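Local coordinates for protein glutamine synthetase (Streptomyces coelicolor, PDB 4BAX) that belongs to the glutamine synthetase family, joining a beta-Grasp domain to a catalytic domain in subunits that assemble as ten copies, at residues A[116-121]-A[178-183]; A[140-145]-A[171-176]; A[152-157]-A[211-216]. All coordinates share one frame; numbering follows the deposited sequence.

Contact 1: residues A[116-121]-A[178-183]; sequences EYTFFK and PGQWEF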
ATOM      1  N   GLU A 116      13.740  31.829 -14.554  1.00 30.57           N
ATOM      2  CA  GLU A 116      13.941  30.619 -13.790  1.00 30.73           C
ATOM      3  C   GLU A 116      12.665  30.189 -13.061  1.00 29.51           C
ATOM      4  O   GLU A 116      11.798  31.014 -12.741  1.00 29.04           O
ATOM      5  CB  GLU A 116      15.099  30.807 -12.799  1.00 31.98           C
ATOM      6  CG  GLU A 116      16.451  31.051 -13.495  1.00 33.35           C
ATOM      7  CD  GLU A 116      17.621  31.229 -12.520  1.00 34.42           C
ATOM      8  OE1 GLU A 116      17.376  31.534 -11.326  1.00 34.80           O
ATOM      9  OE2 GLU A 116      18.789  31.032 -12.952  1.00 34.60           O
ATOM     10  N   TYR A 117      12.570  28.891 -12.794  1.00 28.64           N
ATOM     11  CA  TYR A 117      11.451  28.343 -12.056  1.00 27.73           C
ATOM     12  C   TYR A 117      11.846  27.012 -11.464  1.00 26.98           C
ATOM     13  O   TYR A 117      12.765  26.361 -11.969  1.00 26.75           O
ATOM     14  CB  TYR A 117      10.227  28.186 -12.954  1.00 27.95           C
ATOM     15  CG  TYR A 117      10.481  27.303 -14.170  1.00 28.25           C
ATOM     16  CD1 TYR A 117      11.114  27.803 -15.305  1.00 28.01           C
ATOM     17  CD2 TYR A 117      10.098  25.973 -14.180  1.00 28.53           C
ATOM     18  CE1 TYR A 117      11.348  27.006 -16.405  1.00 27.94           C
ATOM     19  CE2 TYR A 117      10.333  25.172 -15.290  1.00 28.52           C
ATOM     20  CZ  TYR A 117      10.952  25.694 -16.394  1.00 28.04           C
ATOM     21  OH  TYR A 117      11.172  24.882 -17.485  1.00 27.95           O
ATOM     22  N   THR A 118      11.102  26.574 -10.453  1.00 26.32           N
ATOM     23  CA  THR A 118      11.368  25.304  -9.780  1.00 25.45           C
ATOM     24  C   THR A 118      10.117  24.433  -9.774  1.00 24.70           C
ATOM     25  O   THR A 118       9.026  24.920  -9.445  1.00 24.88           O
ATOM     26  CB  THR A 118      11.875  25.541  -8.327  1.00 22.98           C
ATOM     27  OG1 THR A 118      12.859  26.596  -8.323  1.00 22.95           O
ATOM     28  CG2 THR A 118      12.489  24.266  -7.742  1.00 22.21           C
ATOM     29  N   PHE A 119      10.272  23.159 -10.138  1.00 24.14           N
ATOM     30  CA  PHE A 119       9.160  22.198 -10.074  1.00 24.31           C
ATOM     31  C   PHE A 119       8.860  21.689  -8.667  1.00 24.79           C
ATOM     32  O   PHE A 119       9.776  21.371  -7.892  1.00 23.96           O
ATOM     33  CB  PHE A 119       9.392  21.000 -10.999  1.00 23.80           C
ATOM     34  CG  PHE A 119       9.201  21.310 -12.445  1.00 24.02           C
ATOM     35  CD1 PHE A 119       8.085  21.987 -12.872  1.00 23.87           C
ATOM     36  CD2 PHE A 119      10.179  20.958 -13.388  1.00 24.47           C
ATOM     37  CE1 PHE A 119       7.924  22.294 -14.227  1.00 24.25           C
ATOM     38  CE2 PHE A 119      10.029  21.268 -14.733  1.00 24.37           C
ATOM     39  CZ  PHE A 119       8.896  21.937 -15.153  1.00 24.40           C
ATOM     40  N   PHE A 120       7.572  21.528  -8.374  1.00 26.24           N
ATOM     41  CA  PHE A 120       7.157  20.984  -7.090  1.00 27.41           C
ATOM     42  C   PHE A 120       6.109  19.911  -7.321  1.00 29.74           C
ATOM     43  O   PHE A 120       5.317  19.992  -8.263  1.00 29.62           O
ATOM     44  CB  PHE A 120       6.574  22.083  -6.193  1.00 26.47           C
ATOM     45  CG  PHE A 120       7.578  22.731  -5.282  1.00 26.09           C
ATOM     46  CD1 PHE A 120       8.572  23.565  -5.795  1.00 25.85           C
ATOM     47  CD2 PHE A 120       7.553  22.487  -3.908  1.00 26.13           C
ATOM     48  CE1 PHE A 120       9.518  24.154  -4.949  1.00 25.98           C
ATOM     49  CE2 PHE A 120       8.495  23.085  -3.049  1.00 26.00           C
ATOM     50  CZ  PHE A 120       9.478  23.920  -3.581  1.00 26.12           C
ATOM     51  N   LYS A 121       6.117  18.897  -6.468  1.00 32.10           N
ATOM     52  CA  LYS A 121       5.023  17.949  -6.417  1.00 33.92           C
ATOM     53  C   LYS A 121       4.406  18.051  -5.013  1.00 34.72           C
ATOM     54  O   LYS A 121       4.940  17.510  -4.024  1.00 35.73           O
ATOM     55  CB  LYS A 121       5.522  16.533  -6.696  1.00 34.92           C
ATOM     56  CG  LYS A 121       4.399  15.529  -6.530  1.00 35.86           C
ATOM     57  CD  LYS A 121       3.741  15.162  -7.849  1.00 36.63           C
ATOM     58  CE  LYS A 121       2.297  14.675  -7.610  1.00 37.22           C
ATOM     59  NZ  LYS A 121       1.705  13.871  -8.725  1.00 37.59           N
ATOM     60  N   PRO A 178      18.107  21.039  -8.061  1.00 27.95           N
ATOM     61  CA  PRO A 178      17.345  19.967  -8.706  1.00 27.86           C
ATOM     62  C   PRO A 178      15.890  20.336  -8.964  1.00 27.69           C
ATOM     63  O   PRO A 178      15.210  20.816  -8.053  1.00 27.95           O
ATOM     64  CB  PRO A 178      17.431  18.816  -7.685  1.00 27.42           C
ATOM     65  CG  PRO A 178      17.893  19.432  -6.416  1.00 27.25           C
ATOM     66  CD  PRO A 178      18.735  20.590  -6.806  1.00 27.58           C
ATOM     67  N   GLY A 179      15.422  20.068 -10.181  1.00 27.20           N
ATOM     68  CA  GLY A 179      14.086  20.441 -10.590  1.00 27.33           C
ATOM     69  C   GLY A 179      13.963  21.915 -10.904  1.00 27.66           C
ATOM     70  O   GLY A 179      12.840  22.404 -11.099  1.00 27.49           O
ATOM     71  N   GLN A 180      15.102  22.611 -10.971  1.00 28.06           N
ATOM     72  CA  GLN A 180      15.121  24.025 -11.326  1.00 28.92           C
ATOM     73  C   GLN A 180      15.566  24.174 -12.759  1.00 29.46           C
ATOM     74  O   GLN A 180      16.539  23.544 -13.200  1.00 29.63           O
ATOM     75  CB  GLN A 180      16.052  24.805 -10.396  1.00 29.54           C
ATOM     76  CG  GLN A 180      15.775  26.309 -10.301  1.00 30.07           C
ATOM     77  CD  GLN A 180      16.629  26.998  -9.245  1.00 30.83           C
ATOM     78  OE1 GLN A 180      17.855  27.106  -9.377  1.00 31.20           O
ATOM     79  NE2 GLN A 180      15.978  27.470  -8.185  1.00 31.11           N
ATOM     80  N   TRP A 181      14.849  25.045 -13.468  1.00 29.48           N
ATOM     81  CA  TRP A 181      15.034  25.207 -14.899  1.00 29.73           C
ATOM     82  C   TRP A 181      14.988  26.672 -15.299  1.00 31.06           C
ATOM     83  O   TRP A 181      14.544  27.540 -14.521  1.00 30.35           O
ATOM     84  CB  TRP A 181      13.951  24.435 -15.656  1.00 28.59           C
ATOM     85  CG  TRP A 181      14.023  22.947 -15.505  1.00 27.47           C
ATOM     86  CD1 TRP A 181      13.481  22.205 -14.500  1.00 26.87           C
ATOM     87  CD2 TRP A 181      14.678  22.022 -16.378  1.00 27.16           C
ATOM     88  NE1 TRP A 181      13.748  20.871 -14.695  1.00 26.52           N
ATOM     89  CE2 TRP A 181      14.479  20.733 -15.844  1.00 26.95           C
ATOM     90  CE3 TRP A 181      15.402  22.155 -17.564  1.00 27.16           C
ATOM     91  CZ2 TRP A 181      14.982  19.588 -16.454  1.00 27.06           C
ATOM     92  CZ3 TRP A 181      15.899  21.008 -18.169  1.00 27.11           C
ATOM     93  CH2 TRP A 181      15.682  19.746 -17.616  1.00 26.96           C
ATOM     94  N   GLU A 182      15.449  26.925 -16.524  1.00 32.67           N
ATOM     95  CA  GLU A 182      15.440  28.260 -17.100  1.00 33.95           C
ATOM     96  C   GLU A 182      15.060  28.241 -18.570  1.00 34.25           C
ATOM     97  O   GLU A 182      15.390  27.299 -19.289  1.00 33.93           O
ATOM     98  CB  GLU A 182      16.810  28.905 -16.940  1.00 35.45           C
ATOM     99  CG  GLU A 182      16.875  30.364 -17.323  1.00 37.34           C
ATOM    100  CD  GLU A 182      18.314  30.871 -17.372  1.00 39.59           C
ATOM    101  OE1 GLU A 182      18.927  31.023 -16.277  1.00 40.22           O
ATOM    102  OE2 GLU A 182      18.839  31.104 -18.490  1.00 40.35           O
ATOM    103  N   PHE A 183      14.334  29.272 -18.996  1.00 34.77           N
ATOM    104  CA  PHE A 183      14.142  29.567 -20.416  1.00 34.54           C
ATOM    105  C   PHE A 183      14.415  31.050 -20.666  1.00 35.74           C
ATOM    106  O   PHE A 183      14.173  31.884 -19.796  1.00 35.94           O
ATOM    107  CB  PHE A 183      12.760  29.110 -20.930  1.00 33.17           C
ATOM    108  CG  PHE A 183      11.596  29.894 -20.358  1.00 32.15           C
ATOM    109  CD1 PHE A 183      11.194  31.099 -20.920  1.00 31.93           C
ATOM    110  CD2 PHE A 183      10.915  29.435 -19.243  1.00 31.50           C
ATOM    111  CE1 PHE A 183      10.123  31.827 -20.381  1.00 31.35           C
ATOM    112  CE2 PHE A 183       9.852  30.160 -18.710  1.00 31.26           C
ATOM    113  CZ  PHE A 183       9.458  31.355 -19.289  1.00 31.06           C
TER
HETATM  114  O   HOH W   1      12.508  20.807  -7.541  1.00 29.36           O
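Tyr117 and Trp181 form the hydrogen-bonded pair of an antiparallel beta ladder between strands 110-121 and 180-188 of the catalytic domain. Tyr117 N donates to Trp181 O at 3.0 Å. Trp181 N returns a nearly straight bond to Tyr117 O (169°). Glu116-Glu182 and Thr118-Gln180 are the flanking non-hydrogen-bonded pairs.

The Trp181 side chain can be followed outward. Its CB sits near Tyr117 CZ and OH. CG, set beside its own backbone N (chi1 -66°), is still near Tyr117 OH. CD1 reaches Phe119 CE2 at 3.6 Å, and NE1 lies beside the same CE2 while donating to Phe150 O. The planes of the Tyr117 ring and the Trp181 five-membered ring are 22° apart, but the rings are too far displaced to stack properly. The rings of Tyr117, Phe119 and Trp181 form an aromatic cluster, with Val155 of helix 152-164 packed on it. Tyr117 CE1 also meets the edge of the Phe183 ring.

The other face of the sheet is polar. Gln180 NE2 donates in its amide plane to Thr118 OG1 at 3.2 Å and also bonds Asn227 O. The carboxylates of Glu116 and Glu182 lie close together, with that of Glu175 near Glu182. Gly230 N binds Glu116 OE1, and Gln184 NE2 binds Glu182 OE2.

At the loop end Phe119 N donates to Gly179 O. One water donates to both Phe119 O and Pro178 O, at 2.8 Å each.

Contact 2: residues A[140-145]-A[171-176]; sequences YYCGVG and GINAEV
Tyr141 and Cys142 lie against Ala174, Glu175 and Val176, where strand 169-174 gives way to loop. The two residues are the centre of a type II beta turn from Tyr140 to Gly143, closed by Gly143 N to Tyr140 O at 3.0 Å.

The tight part is centred on Ala174 O. Cys142 N donates to it at 2.9 Å from above the carbonyl plane. Asn173 ND2 donates to it at 3.2 Å from the opposite face. The oxygen is therefore gripped by two donors, one from the turn and one from its own strand. Ala174 CB packs against the turn, near Tyr140 O and Cys142 N.

Tyr141 carries most of the side-chain contact. Its CG stands opposite its backbone N (chi1 170°), and the ring runs alongside Glu175, pointing the same way. Glu175 OE2 meets the ring edge at CE1, 3.8 Å away, with the carboxylate turned 67° from the ring. Val176 CG2 approaches CD1 at 3.7 Å. Cys142 SG lies over one ring face, toward the rim.

By contrast, the side at Val176 O is bridged by water, and Tyr141 and Val176 are partly exposed. The water donates to Val176 O and weakly accepts from Tyr141 N. Val176 O lies at the edge of the Tyr140 ring, near CD2, while Tyr140 OH bonds Ala135 O.

Arg21 of the second subunit bonds Tyr141 O, and a strand of that subunit pairs with Ile172. The arrangement is a type II turn hydrogen-bonded to the end of a strand, at an interface where the beta sheet continues between subunits.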
ATOM      1  N   TYR A 140      23.505  18.811 -10.935  1.00 26.67           N
ATOM      2  CA  TYR A 140      22.205  19.140 -11.558  1.00 26.98           C
ATOM      3  C   TYR A 140      22.262  20.095 -12.762  1.00 27.79           C
ATOM      4  O   TYR A 140      21.518  19.960 -13.730  1.00 27.67           O
ATOM      5  CB  TYR A 140      21.171  19.606 -10.516  1.00 26.31           C
ATOM      6  CG  TYR A 140      21.200  18.746  -9.273  1.00 25.95           C
ATOM      7  CD1 TYR A 140      20.723  17.434  -9.299  1.00 25.65           C
ATOM      8  CD2 TYR A 140      21.719  19.236  -8.076  1.00 25.85           C
ATOM      9  CE1 TYR A 140      20.787  16.629  -8.153  1.00 25.77           C
ATOM     10  CE2 TYR A 140      21.782  18.448  -6.934  1.00 25.78           C
ATOM     11  CZ  TYR A 140      21.312  17.147  -6.966  1.00 25.88           C
ATOM     12  OH  TYR A 140      21.389  16.390  -5.802  1.00 25.93           O
ATOM     13  N   TYR A 141      23.176  21.046 -12.708  1.00 28.71           N
ATOM     14  CA  TYR A 141      23.176  22.151 -13.651  1.00 29.76           C
ATOM     15  C   TYR A 141      23.615  21.691 -15.052  1.00 29.70           C
ATOM     16  O   TYR A 141      24.734  21.181 -15.226  1.00 30.13           O
ATOM     17  CB  TYR A 141      24.107  23.231 -13.107  1.00 30.65           C
ATOM     18  CG  TYR A 141      24.439  24.365 -14.032  1.00 31.53           C
ATOM     19  CD1 TYR A 141      23.587  25.459 -14.152  1.00 31.86           C
ATOM     20  CD2 TYR A 141      25.608  24.365 -14.758  1.00 32.07           C
ATOM     21  CE1 TYR A 141      23.897  26.524 -14.990  1.00 32.20           C
ATOM     22  CE2 TYR A 141      25.929  25.425 -15.597  1.00 32.60           C
ATOM     23  CZ  TYR A 141      25.072  26.503 -15.707  1.00 32.75           C
ATOM     24  OH  TYR A 141      25.397  27.550 -16.542  1.00 33.46           O
ATOM     25  N   CYS A 142      22.721  21.877 -16.033  1.00 28.78           N
ATOM     26  CA  CYS A 142      22.962  21.423 -17.408  1.00 28.52           C
ATOM     27  C   CYS A 142      23.233  19.915 -17.410  1.00 27.72           C
ATOM     28  O   CYS A 142      23.984  19.412 -18.262  1.00 27.37           O
ATOM     29  CB  CYS A 142      24.117  22.189 -18.077  1.00 28.84           C
ATOM     30  SG  CYS A 142      23.825  23.934 -18.414  1.00 34.56           S
ATOM     31  N   GLY A 143      22.606  19.201 -16.472  1.00 26.97           N
ATOM     32  CA  GLY A 143      22.862  17.785 -16.267  1.00 26.22           C
ATOM     33  C   GLY A 143      22.161  16.817 -17.212  1.00 26.30           C
ATOM     34  O   GLY A 143      21.404  17.203 -18.110  1.00 26.93           O
ATOM     35  N   VAL A 144      22.456  15.539 -17.036  1.00 25.82           N
ATOM     36  CA  VAL A 144      21.782  14.501 -17.782  1.00 25.93           C
ATOM     37  C   VAL A 144      21.663  13.258 -16.873  1.00 26.29           C
ATOM     38  O   VAL A 144      22.483  13.074 -15.977  1.00 26.06           O
ATOM     39  CB  VAL A 144      22.539  14.189 -19.104  1.00 27.88           C
ATOM     40  CG1 VAL A 144      23.940  13.563 -18.827  1.00 11.85           C
ATOM     41  CG2 VAL A 144      21.701  13.314 -20.008  1.00 27.81           C
ATOM     42  N   GLY A 145      20.616  12.453 -17.049  1.00 26.83           N
ATOM     43  CA  GLY A 145      20.432  11.252 -16.244  1.00 27.26           C
ATOM     44  C   GLY A 145      19.362  11.417 -15.187  1.00 28.18           C
ATOM     45  O   GLY A 145      19.179  12.514 -14.645  1.00 27.56           O
ATOM     46  N   GLY A 171      16.584  29.953 -25.747  1.00 29.65           N
ATOM     47  CA  GLY A 171      17.139  28.747 -25.156  1.00 29.11           C
ATOM     48  C   GLY A 171      16.441  28.311 -23.886  1.00 28.59           C
ATOM     49  O   GLY A 171      15.612  29.042 -23.320  1.00 27.96           O
ATOM     50  N   ILE A 172      16.751  27.089 -23.470  1.00 28.96           N
ATOM     51  CA  ILE A 172      16.351  26.574 -22.174  1.00 29.88           C
ATOM     52  C   ILE A 172      17.530  25.786 -21.613  1.00 30.75           C
ATOM     53  O   ILE A 172      18.369  25.278 -22.377  1.00 31.92           O
ATOM     54  CB  ILE A 172      15.092  25.644 -22.256  1.00 22.35           C
ATOM     55  CG1 ILE A 172      15.358  24.457 -23.185  1.00 22.50           C
ATOM     56  CG2 ILE A 172      13.867  26.394 -22.763  1.00 22.31           C
ATOM     57  CD1 ILE A 172      14.672  23.190 -22.748  1.00 22.55           C
ATOM     58  N   ASN A 173      17.611  25.705 -20.289  1.00 29.83           N
ATOM     59  CA  ASN A 173      18.585  24.844 -19.635  1.00 29.22           C
ATOM     60  C   ASN A 173      18.151  24.402 -18.231  1.00 28.58           C
ATOM     61  O   ASN A 173      17.303  25.047 -17.591  1.00 27.95           O
ATOM     62  CB  ASN A 173      19.963  25.503 -19.598  1.00 29.70           C
ATOM     63  CG  ASN A 173      20.002  26.733 -18.712  1.00 30.17           C
ATOM     64  OD1 ASN A 173      19.653  27.851 -19.137  1.00 30.68           O
ATOM     65  ND2 ASN A 173      20.394  26.532 -17.462  1.00 29.77           N
ATOM     66  N   ALA A 174      18.752  23.308 -17.755  1.00 28.39           N
ATOM     67  CA  ALA A 174      18.541  22.844 -16.387  1.00 27.47           C
ATOM     68  C   ALA A 174      19.426  23.662 -15.440  1.00 27.14           C
ATOM     69  O   ALA A 174      20.616  23.883 -15.731  1.00 26.85           O
ATOM     70  CB  ALA A 174      18.870  21.351 -16.280  1.00 27.28           C
ATOM     71  N   GLU A 175      18.863  24.109 -14.310  1.00 27.35           N
ATOM     72  CA  GLU A 175      19.601  24.979 -13.387  1.00 28.18           C
ATOM     73  C   GLU A 175      20.295  24.250 -12.233  1.00 27.68           C
ATOM     74  O   GLU A 175      20.265  23.024 -12.156  1.00 27.54           O
ATOM     75  CB  GLU A 175      18.722  26.114 -12.871  1.00 30.16           C
ATOM     76  CG  GLU A 175      18.813  27.393 -13.715  1.00 32.33           C
ATOM     77  CD  GLU A 175      20.222  28.017 -13.694  1.00 33.89           C
ATOM     78  OE1 GLU A 175      20.851  28.039 -12.607  1.00 34.29           O
ATOM     79  OE2 GLU A 175      20.680  28.532 -14.748  1.00 34.21           O
ATOM     80  N   VAL A 176      20.942  25.025 -11.365  1.00 27.63           N
ATOM     81  CA  VAL A 176      21.794  24.510 -10.294  1.00 27.90           C
ATOM     82  C   VAL A 176      21.050  23.652  -9.250  1.00 28.06           C
ATOM     83  O   VAL A 176      21.550  22.620  -8.813  1.00 27.92           O
ATOM     84  CB  VAL A 176      22.551  25.672  -9.587  1.00 20.80           C
ATOM     85  CG1 VAL A 176      23.332  25.147  -8.357  1.00 20.81           C
ATOM     86  CG2 VAL A 176      23.479  26.382 -10.572  1.00 20.83           C
TER
HETATM   87  O   HOH W   2      24.033  21.862  -9.901  1.00 20.27           O

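Contact 3: residues A[152-157]-A[211-216]; sequences RDVVEA and FEVSAT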
ATOM      1  N   ARG A 152      12.066  16.918 -17.157  1.00 26.04           N
ATOM      2  CA  ARG A 152      12.416  17.230 -18.539  1.00 27.50           C
ATOM      3  C   ARG A 152      11.251  17.045 -19.483  1.00 28.31           C
ATOM      4  O   ARG A 152      11.138  17.775 -20.462  1.00 28.08           O
ATOM      5  CB  ARG A 152      13.629  16.435 -19.029  1.00 27.96           C
ATOM      6  CG  ARG A 152      14.482  17.229 -20.005  1.00 28.07           C
ATOM      7  CD  ARG A 152      15.254  16.334 -20.958  1.00 27.62           C
ATOM      8  NE  ARG A 152      16.469  15.857 -20.307  1.00 26.64           N
ATOM      9  CZ  ARG A 152      17.584  16.574 -20.188  1.00 26.13           C
ATOM     10  NH1 ARG A 152      17.664  17.797 -20.696  1.00 26.62           N
ATOM     11  NH2 ARG A 152      18.642  16.060 -19.579  1.00 25.82           N
ATOM     12  N   ASP A 153      10.396  16.072 -19.208  1.00 29.13           N
ATOM     13  CA  ASP A 153       9.229  15.884 -20.058  1.00 30.66           C
ATOM     14  C   ASP A 153       8.337  17.152 -20.035  1.00 30.49           C
ATOM     15  O   ASP A 153       7.862  17.588 -21.089  1.00 31.04           O
ATOM     16  CB  ASP A 153       8.452  14.622 -19.659  1.00 32.41           C
ATOM     17  CG  ASP A 153       8.190  14.544 -18.158  1.00 33.77           C
ATOM     18  OD1 ASP A 153       8.846  15.288 -17.384  1.00 34.09           O
ATOM     19  OD2 ASP A 153       7.340  13.721 -17.751  1.00 34.32           O
ATOM     20  N   VAL A 154       8.160  17.766 -18.858  1.00 29.87           N
ATOM     21  CA  VAL A 154       7.395  19.014 -18.742  1.00 29.53           C
ATOM     22  C   VAL A 154       8.097  20.148 -19.489  1.00 29.09           C
ATOM     23  O   VAL A 154       7.474  20.904 -20.241  1.00 28.61           O
ATOM     24  CB  VAL A 154       7.211  19.461 -17.254  1.00 15.57           C
ATOM     25  CG1 VAL A 154       6.210  20.632 -17.189  1.00 15.28           C
ATOM     26  CG2 VAL A 154       6.704  18.340 -16.351  1.00 15.40           C
ATOM     27  N   VAL A 155       9.404  20.243 -19.287  1.00 28.81           N
ATOM     28  CA  VAL A 155      10.190  21.308 -19.874  1.00 28.60           C
ATOM     29  C   VAL A 155      10.136  21.262 -21.403  1.00 28.98           C
ATOM     30  O   VAL A 155       9.973  22.300 -22.070  1.00 30.20           O
ATOM     31  CB  VAL A 155      11.622  21.214 -19.408  1.00 28.69           C
ATOM     32  CG1 VAL A 155      12.484  22.219 -20.167  1.00 28.64           C
ATOM     33  CG2 VAL A 155      11.683  21.425 -17.890  1.00 28.66           C
ATOM     34  N   GLU A 156      10.240  20.058 -21.959  1.00 27.60           N
ATOM     35  CA  GLU A 156      10.171  19.892 -23.393  1.00 26.76           C
ATOM     36  C   GLU A 156       8.812  20.221 -23.955  1.00 25.00           C
ATOM     37  O   GLU A 156       8.728  20.883 -24.998  1.00 24.65           O
ATOM     38  CB  GLU A 156      10.579  18.487 -23.810  1.00 28.57           C
ATOM     39  CG  GLU A 156      12.036  18.166 -23.553  1.00 30.90           C
ATOM     40  CD  GLU A 156      12.997  18.738 -24.621  1.00 32.97           C
ATOM     41  OE1 GLU A 156      12.577  19.033 -25.773  1.00 33.63           O
ATOM     42  OE2 GLU A 156      14.198  18.866 -24.306  1.00 33.62           O
ATOM     43  N   ALA A 157       7.753  19.822 -23.253  1.00 24.44           N
ATOM     44  CA  ALA A 157       6.400  20.122 -23.723  1.00 24.83           C
ATOM     45  C   ALA A 157       6.160  21.638 -23.761  1.00 25.94           C
ATOM     46  O   ALA A 157       5.588  22.177 -24.730  1.00 26.76           O
ATOM     47  CB  ALA A 157       5.383  19.437 -22.848  1.00 23.97           C
ATOM     48  N   PHE A 211       1.026  17.029 -16.593  1.00 31.37           N
ATOM     49  CA  PHE A 211       1.986  16.131 -15.979  1.00 29.42           C
ATOM     50  C   PHE A 211       1.785  16.012 -14.475  1.00 29.28           C
ATOM     51  O   PHE A 211       2.574  15.359 -13.796  1.00 28.88           O
ATOM     52  CB  PHE A 211       3.399  16.616 -16.272  1.00 28.13           C
ATOM     53  CG  PHE A 211       3.745  16.607 -17.734  1.00 27.45           C
ATOM     54  CD1 PHE A 211       3.443  17.710 -18.537  1.00 27.14           C
ATOM     55  CD2 PHE A 211       4.391  15.519 -18.313  1.00 26.75           C
ATOM     56  CE1 PHE A 211       3.772  17.721 -19.896  1.00 26.72           C
ATOM     57  CE2 PHE A 211       4.710  15.522 -19.668  1.00 26.63           C
ATOM     58  CZ  PHE A 211       4.396  16.628 -20.464  1.00 26.61           C
ATOM     59  N   GLU A 212       0.756  16.670 -13.954  1.00 30.01           N
ATOM     60  CA  GLU A 212       0.452  16.639 -12.514  1.00 30.84           C
ATOM     61  C   GLU A 212       1.574  17.176 -11.651  1.00 29.73           C
ATOM     62  O   GLU A 212       1.781  16.666 -10.552  1.00 29.20           O
ATOM     63  CB  GLU A 212       0.066  15.244 -12.041  1.00 32.60           C
ATOM     64  CG  GLU A 212      -1.282  14.776 -12.472  1.00 35.09           C
ATOM     65  CD  GLU A 212      -1.487  13.314 -12.127  1.00 37.39           C
ATOM     66  OE1 GLU A 212      -0.488  12.539 -12.063  1.00 38.16           O
ATOM     67  OE2 GLU A 212      -2.659  12.945 -11.902  1.00 38.17           O
ATOM     68  N   VAL A 213       2.284  18.201 -12.124  1.00 29.15           N
ATOM     69  CA  VAL A 213       3.308  18.844 -11.298  1.00 28.20           C
ATOM     70  C   VAL A 213       3.050  20.327 -11.264  1.00 27.48           C
ATOM     71  O   VAL A 213       2.213  20.837 -12.011  1.00 27.00           O
ATOM     72  CB  VAL A 213       4.771  18.564 -11.778  1.00 38.58           C
ATOM     73  CG1 VAL A 213       5.020  17.062 -11.970  1.00 38.72           C
ATOM     74  CG2 VAL A 213       5.087  19.351 -13.053  1.00 38.63           C
ATOM     75  N   SER A 214       3.799  21.013 -10.415  1.00 27.67           N
ATOM     76  CA  SER A 214       3.635  22.440 -10.249  1.00 27.74           C
ATOM     77  C   SER A 214       4.938  23.152 -10.546  1.00 27.94           C
ATOM     78  O   SER A 214       6.027  22.588 -10.355  1.00 28.00           O
ATOM     79  CB  SER A 214       3.210  22.754  -8.823  1.00 27.81           C
ATOM     80  OG  SER A 214       1.872  22.348  -8.606  1.00 28.11           O
ATOM     81  N   ALA A 215       4.815  24.409 -10.965  1.00 27.73           N
ATOM     82  CA  ALA A 215       5.962  25.272 -11.143  1.00 27.30           C
ATOM     83  C   ALA A 215       5.774  26.487 -10.247  1.00 27.22           C
ATOM     84  O   ALA A 215       4.645  26.946 -10.039  1.00 27.01           O
ATOM     85  CB  ALA A 215       6.091  25.695 -12.601  1.00 27.37           C
ATOM     86  N   THR A 216       6.876  26.969  -9.680  1.00 27.50           N
ATOM     87  CA  THR A 216       6.847  28.158  -8.841  1.00 27.80           C
ATOM     88  C   THR A 216       7.913  29.151  -9.254  1.00 28.35           C
ATOM     89  O   THR A 216       8.998  28.752  -9.699  1.00 28.40           O
ATOM     90  CB  THR A 216       6.949  27.813  -7.326  1.00 21.32           C
ATOM     91  OG1 THR A 216       6.633  28.984  -6.557  1.00 21.65           O
ATOM     92  CG2 THR A 216       8.341  27.391  -6.977  1.00 20.88           C
TER
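A Schellman motif ends helix 190-210, with Glu212 in a positive-phi conformation, and Phe211 at this end packs against the first turns of helix 152-164. The contact thus joins two helices of the catalytic domain. It contains no hydrogen bond between the segments.

Phe211 makes most of it. Its CG lies beside its own backbone N (chi1 -63°), and the ring slides past Val154 with the two side chains pointing in opposite directions. Val154 CA stands over one ring face, 4.1 Å from the ring centroid and 13° off the ring normal, a CH-pi contact. Val154 CG2 touches the root of the ring, 3.7 Å from Phe211 CG. One turn later, Ala157 CB reaches Phe211 CE1 and CZ, with the CE1 separation 3.8 Å. The helix backbone itself takes part, since Asp153 O lies near Phe211 CZ.

Asp153 reaches the ring obliquely. Its OD2 comes to 3.5 Å from Phe211 CD2, with the carboxylate turned 69° from the ring plane. Its OD1 accepts a weak bond from Val154 N. The nearest atoms of the Asp153 side chain and a bound sodium ion are about 3 Å apart. Asp153 is exposed, whereas Val154 is buried.

Phe119 of the central sheet and Ala208 of helix 190-210 cover Val154 further. Beyond the contact, Ser214 OG bonds Asp147 OD1 of a third subunit. After Glu212, Val213 points toward the helix, and its CG2 meets Val154 CG2 at 3.8 Å.

In the fold
From the N terminus, strand 110-121 supplies 116-121, the first half of contact 1. The chain then passes through loop 140-145, helix 152-164 and strand 169-174. Contact 2 closes first, returning 171-176 to that loop. Contact 1 closes next, at 178-183, so its longer loop encloses contact 2 entirely. Contact 3 begins at 152-157, within both loops, and closes last at 211-216, so it crosses both. One sheet links all three: strand 180-188 lies between 110-121 and 169-174, and 214-216 pairs with 110-121. Helix 152-164 packs on this sheet, with Val155 touching Ile172. Contacts 2 and 3 both reach the second subunit.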